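Local structure of protein scribble homolog (Homo sapiens, 6EEY) at residues Gly39-Val45 and Leu57-Leu63; Arg5-Lys11 and Asp88-Val94. The protein probably binds the C-terminal tails of membrane receptors, including the alpha1D-adrenergic receptor, through its PDZ domains, in keeping with a scaffolding role in cell polarity. The protein carries 1 engineered substitution. All blocks are in the same frame, centred on the assembly; numbering follows the deposited sequence.

How the contacts relate
Strand 5-10, at the N terminus, pairs with 89-94 near the C terminus, so contact 2 closes a loop of 76 residues that spans most of the PDZ domain. Contact 1 is nested inside that loop: strand 40-45 meets residues 57-63 after an excursion of only 11 residues, which carries helix 50-54. The two contacts do not cross but belong to one curled antiparallel sheet, in which strand 62-66 lies next to 89-94. Their centres are about 13 Å apart, and they pack directly on each other, Leu57 against Ile9, Leu61 against Arg5 and Leu63 against Val92. Contact 2 joins the two ends, contact 1 the middle strands, and the pairing of 62-66 with 89-94 connects them.

Contact 1: residues Gly39-Val45 and Leu57-Leu63; sequences GIFISKV and LRVGLRL
Leu57 opens the contact by directing CD2 at CD1 of Ile42, 4.2 Å away, while its carbonyl O touches CG2 of Val45. The Arg58 side chain folds back, NH1 donating to the carbonyls of Leu57 and Gly55, while Arg58 O abuts Ile42 CB. Val59 lays CG2 on Ser43 O at 3.5 Å. A type II turn from Arg58 to Leu61 then brings Gly60 N to Ile42 O (2.8 Å). At its positive phi of 100° a side chain on Gly60 would jam against the preceding carbonyl. The Gly60 carbonyl meets the edge of the Phe41 ring at CD2. Leu61 O accepts Ile42 N at 2.9 Å, and Leu61 CB touches Ile42 CD1, the two side chains running alongside each other. Arg62 starts with CG anti to the backbone N (chi1 172°) and bends at the next bond, which carries CD over the face of the Phe41 ring, 4.0 Å from its centroid, as a CH-pi contact; one guanidinium face then covers Gly39 CA. Leu63 N gives Ile40 O a nearly straight bond of 2.8 Å; the return link is a water that accepts from Ile40 N and Arg62 NE, 2.8 Å from the latter, and donates to Leu63 O. Strand 40-45 thus lies between strand 19-23, where Ser43 and Lys44 form a classic beta bulge opposite Ser20, and the turn and start of strand 62-66, an antiparallel pairing of two inner strands of the PDZ sheet. After the turn Leu63 packs on Val94 of strand 89-94; before it, Leu57 on Leu7 of strand 5-10.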
# COMPACT_ATOMS: atom_id res chain seq x y z
N GLY A 39 8.34 2.41 7.21
CA GLY A 39 7.00 2.45 6.67
C GLY A 39 6.97 2.19 5.18
O GLY A 39 7.96 2.33 4.46
N ILE A 40 5.79 1.78 4.73
CA ILE A 40 5.51 1.58 3.32
C ILE A 40 4.74 2.80 2.84
O ILE A 40 3.79 3.23 3.50
CB ILE A 40 4.66 0.32 3.12
CG1 ILE A 40 5.39 -0.92 3.61
CG2 ILE A 40 4.26 0.18 1.66
CD1 ILE A 40 6.70 -1.14 2.97
N PHE A 41 5.14 3.34 1.69
CA PHE A 41 4.53 4.52 1.12
C PHE A 41 4.16 4.29 -0.32
O PHE A 41 4.81 3.52 -1.03
CB PHE A 41 5.48 5.72 1.19
CG PHE A 41 5.84 6.10 2.58
CD1 PHE A 41 6.88 5.47 3.24
CD2 PHE A 41 5.12 7.06 3.25
CE1 PHE A 41 7.20 5.82 4.55
CE2 PHE A 41 5.44 7.40 4.56
CZ PHE A 41 6.48 6.77 5.21
N ILE A 42 3.12 4.96 -0.76
CA ILE A 42 2.72 4.90 -2.16
C ILE A 42 3.69 5.72 -2.98
O ILE A 42 3.88 6.92 -2.72
CB ILE A 42 1.29 5.41 -2.36
CG1 ILE A 42 0.33 4.60 -1.50
CG2 ILE A 42 0.92 5.39 -3.83
CD1 ILE A 42 -1.14 4.93 -1.74
N SER A 43 4.30 5.10 -4.00
CA SER A 43 5.26 5.80 -4.84
C SER A 43 4.73 6.11 -6.24
O SER A 43 5.29 6.98 -6.90
CB SER A 43 6.55 4.99 -4.96
OG SER A 43 6.23 3.72 -5.47
N LYS A 44 3.66 5.45 -6.68
CA LYS A 44 3.04 5.74 -7.96
C LYS A 44 1.58 5.32 -7.88
O LYS A 44 1.24 4.33 -7.23
CB LYS A 44 3.73 4.97 -9.09
CG LYS A 44 5.21 5.26 -9.28
CD LYS A 44 5.74 4.53 -10.50
CE LYS A 44 7.21 4.83 -10.74
NZ LYS A 44 7.74 4.00 -11.86
N VAL A 45 0.74 6.08 -8.56
CA VAL A 45 -0.65 5.71 -8.79
C VAL A 45 -0.86 5.65 -10.30
O VAL A 45 -0.76 6.67 -10.97
CB VAL A 45 -1.62 6.71 -8.15
CG1 VAL A 45 -3.05 6.31 -8.47
CG2 VAL A 45 -1.41 6.78 -6.66
N LEU A 57 -6.46 8.05 -3.65
CA LEU A 57 -5.09 7.80 -3.23
C LEU A 57 -4.11 8.65 -4.02
O LEU A 57 -4.33 8.96 -5.19
CB LEU A 57 -4.75 6.33 -3.40
CG LEU A 57 -5.48 5.36 -2.49
CD1 LEU A 57 -5.09 3.94 -2.82
CD2 LEU A 57 -5.21 5.64 -1.03
N ARG A 58 -3.01 9.00 -3.36
CA ARG A 58 -1.97 9.83 -3.92
C ARG A 58 -0.61 9.27 -3.53
O ARG A 58 -0.46 8.62 -2.49
CB ARG A 58 -2.06 11.28 -3.41
CG ARG A 58 -3.24 12.06 -3.93
CD ARG A 58 -3.00 12.39 -5.38
NE ARG A 58 -4.07 13.20 -5.96
CZ ARG A 58 -5.25 12.72 -6.31
NH1 ARG A 58 -5.52 11.44 -6.16
NH2 ARG A 58 -6.16 13.52 -6.84
N VAL A 59 0.37 9.58 -4.36
CA VAL A 59 1.76 9.40 -3.99
C VAL A 59 2.02 10.06 -2.66
O VAL A 59 1.52 11.16 -2.39
CB VAL A 59 2.67 9.96 -5.09
CG1 VAL A 59 4.10 10.03 -4.62
CG2 VAL A 59 2.55 9.12 -6.36
N GLY A 60 2.78 9.39 -1.82
CA GLY A 60 3.21 9.92 -0.55
C GLY A 60 2.42 9.42 0.63
O GLY A 60 2.87 9.58 1.77
N LEU A 61 1.27 8.82 0.41
CA LEU A 61 0.52 8.28 1.52
C LEU A 61 1.26 7.11 2.15
O LEU A 61 1.86 6.28 1.46
CB LEU A 61 -0.86 7.79 1.08
CG LEU A 61 -1.80 8.89 0.61
CD1 LEU A 61 -3.11 8.28 0.21
CD2 LEU A 61 -2.02 9.96 1.65
N ARG A 62 1.21 7.05 3.47
CA ARG A 62 1.68 5.90 4.23
C ARG A 62 0.62 4.82 4.17
O ARG A 62 -0.56 5.09 4.39
CB ARG A 62 1.90 6.36 5.67
CG ARG A 62 2.21 5.29 6.70
CD ARG A 62 3.65 4.95 6.68
NE ARG A 62 4.02 3.97 7.71
CZ ARG A 62 4.57 4.25 8.89
NH1 ARG A 62 4.80 5.50 9.27
NH2 ARG A 62 4.89 3.24 9.69
N LEU A 63 1.02 3.60 3.84
CA LEU A 63 0.12 2.47 3.70
C LEU A 63 0.40 1.51 4.85
O LEU A 63 1.49 0.92 4.91
CB LEU A 63 0.38 1.81 2.36
CG LEU A 63 -0.49 0.62 2.06
CD1 LEU A 63 -1.96 0.96 2.02
CD2 LEU A 63 -0.07 0.02 0.73
O HOH W 1 3.62 1.40 6.62

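Contact 2: residues Arg5-Lys11 and Asp88-Val94; sequences RELCIQK and DTLTVLV
Arg5 and Val94 exchange a pair of backbone hydrogen bonds, each 2.9 Å from N to O, at the first of three hydrogen-bonded positions in this antiparallel ladder. Leu7 with Val92 and Ile9 with Leu90 repeat the pattern, and Lys11 N adds a seventh bond to Asp88 O, reached from above the carbonyl plane. Between these rungs, CA-H groups lean on carbonyls, the closest being Thr89 CA on Ile9 O at 3.1 Å. Apolar contact on one face of the sheet joins Leu7 CB to CG2 of Val92 at 4.0 Å. There too, Val94 CG2 sits over a guanidinium face of Arg5, toward its rim, while Arg5 NH1 bonds Met3 O. On the other face Glu6 stretches across Thr91, its CG a tight 3.3 Å from Thr91 CG2, and its OE2 goes on to bond Gln68. Next to them Cys8 lays SG against Thr89 CB at 3.6 Å. Lys11 combines both kinds of contact: its aliphatic chain crosses Leu90, CE 3.8 Å from Leu90 CB, and a bend at the last torsion (chi4 64°) turns NZ toward the carbonyls of Glu15, Ser85 and Gly87, to which it donates. A methionine in its place would probably leave those three carbonyls without their shared donor and untie the two loops from the strand end. The contact joins the two terminal strands of the PDZ fold by paired backbone hydrogen bonds, and adds a buried ammonium that is probably stabilised by the partial negative charge of three main-chain oxygens.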
# COMPACT_ATOMS: atom_id res chain seq x y z
N ARG A 5 -7.12 6.71 7.90
CA ARG A 5 -8.39 6.48 7.23
C ARG A 5 -8.35 5.17 6.47
O ARG A 5 -7.30 4.74 5.96
CB ARG A 5 -8.78 7.65 6.34
CG ARG A 5 -7.74 8.03 5.35
CD ARG A 5 -7.76 9.52 5.08
NE ARG A 5 -6.76 9.83 4.06
CZ ARG A 5 -5.55 10.33 4.29
NH1 ARG A 5 -5.15 10.63 5.52
NH2 ARG A 5 -4.75 10.57 3.27
N GLU A 6 -9.50 4.54 6.38
CA GLU A 6 -9.67 3.28 5.70
C GLU A 6 -10.50 3.55 4.46
O GLU A 6 -11.56 4.19 4.55
CB GLU A 6 -10.41 2.29 6.61
CG GLU A 6 -10.51 0.89 6.03
CD GLU A 6 -11.12 -0.13 7.00
OE1 GLU A 6 -12.01 0.22 7.77
OE2 GLU A 6 -10.70 -1.30 6.97
N LEU A 7 -9.99 3.15 3.30
CA LEU A 7 -10.65 3.38 2.04
C LEU A 7 -10.96 2.04 1.40
O LEU A 7 -10.11 1.15 1.37
CB LEU A 7 -9.77 4.13 1.06
CG LEU A 7 -9.29 5.51 1.49
CD1 LEU A 7 -8.74 6.29 0.29
CD2 LEU A 7 -10.33 6.32 2.23
N CYS A 8 -12.18 1.91 0.90
CA CYS A 8 -12.60 0.74 0.15
C CYS A 8 -12.69 1.14 -1.31
O CYS A 8 -13.44 2.06 -1.65
CB CYS A 8 -13.94 0.23 0.64
SG CYS A 8 -14.54 -1.23 -0.21
N ILE A 9 -11.89 0.51 -2.15
CA ILE A 9 -11.70 0.92 -3.53
C ILE A 9 -12.23 -0.17 -4.44
O ILE A 9 -11.85 -1.33 -4.31
CB ILE A 9 -10.23 1.26 -3.81
CG1 ILE A 9 -9.85 2.46 -2.94
CG2 ILE A 9 -10.00 1.54 -5.27
CD1 ILE A 9 -8.37 2.71 -2.86
N GLN A 10 -13.10 0.20 -5.36
CA GLN A 10 -13.62 -0.77 -6.30
C GLN A 10 -12.55 -1.16 -7.31
O GLN A 10 -11.71 -0.35 -7.69
CB GLN A 10 -14.83 -0.20 -7.02
CG GLN A 10 -16.00 0.08 -6.08
CD GLN A 10 -17.32 0.31 -6.80
OE1 GLN A 10 -17.49 -0.07 -7.96
NE2 GLN A 10 -18.27 0.92 -6.10
N LYS A 11 -12.60 -2.40 -7.77
CA LYS A 11 -11.69 -2.85 -8.80
C LYS A 11 -12.33 -4.01 -9.53
O LYS A 11 -13.29 -4.62 -9.05
CB LYS A 11 -10.33 -3.26 -8.22
CG LYS A 11 -10.36 -4.47 -7.31
CD LYS A 11 -8.99 -4.70 -6.71
CE LYS A 11 -8.85 -6.02 -5.99
NZ LYS A 11 -9.02 -7.15 -6.94
N ASP A 88 -13.81 -7.72 -5.83
CA ASP A 88 -14.28 -6.54 -6.55
C ASP A 88 -14.09 -5.26 -5.75
O ASP A 88 -14.46 -4.18 -6.22
CB ASP A 88 -15.71 -6.72 -7.08
CG ASP A 88 -16.70 -7.01 -6.02
OD1 ASP A 88 -16.51 -6.61 -4.86
OD2 ASP A 88 -17.72 -7.66 -6.35
N THR A 89 -13.51 -5.35 -4.57
CA THR A 89 -13.02 -4.17 -3.88
C THR A 89 -11.72 -4.57 -3.19
O THR A 89 -11.40 -5.75 -3.05
CB THR A 89 -14.00 -3.65 -2.81
OG1 THR A 89 -14.15 -4.65 -1.80
CG2 THR A 89 -15.36 -3.31 -3.40
N LEU A 90 -10.97 -3.58 -2.75
CA LEU A 90 -9.78 -3.79 -1.95
C LEU A 90 -9.74 -2.65 -0.95
O LEU A 90 -10.03 -1.50 -1.30
CB LEU A 90 -8.56 -3.85 -2.85
CG LEU A 90 -7.25 -4.16 -2.11
CD1 LEU A 90 -6.38 -5.07 -2.95
CD2 LEU A 90 -6.52 -2.87 -1.77
N THR A 91 -9.37 -2.94 0.28
CA THR A 91 -9.35 -1.93 1.33
C THR A 91 -7.92 -1.60 1.71
O THR A 91 -7.07 -2.49 1.79
CB THR A 91 -10.15 -2.42 2.53
OG1 THR A 91 -11.53 -2.60 2.15
CG2 THR A 91 -10.07 -1.46 3.70
N VAL A 92 -7.66 -0.33 1.93
CA VAL A 92 -6.36 0.10 2.41
C VAL A 92 -6.56 0.97 3.64
O VAL A 92 -7.55 1.69 3.77
CB VAL A 92 -5.54 0.87 1.35
CG1 VAL A 92 -5.18 -0.07 0.20
CG2 VAL A 92 -6.29 2.09 0.85
N LEU A 93 -5.58 0.93 4.52
CA LEU A 93 -5.50 1.81 5.68
C LEU A 93 -4.31 2.72 5.46
O LEU A 93 -3.18 2.23 5.35
CB LEU A 93 -5.32 1.00 6.96
CG LEU A 93 -5.44 1.77 8.27
CD1 LEU A 93 -6.88 2.24 8.48
CD2 LEU A 93 -4.98 0.93 9.44
N VAL A 94 -4.56 4.02 5.35
CA VAL A 94 -3.54 4.96 4.95
C VAL A 94 -3.55 6.16 5.87
O VAL A 94 -4.49 6.40 6.62
CB VAL A 94 -3.72 5.45 3.50
CG1 VAL A 94 -3.61 4.32 2.54
CG2 VAL A 94 -5.05 6.15 3.30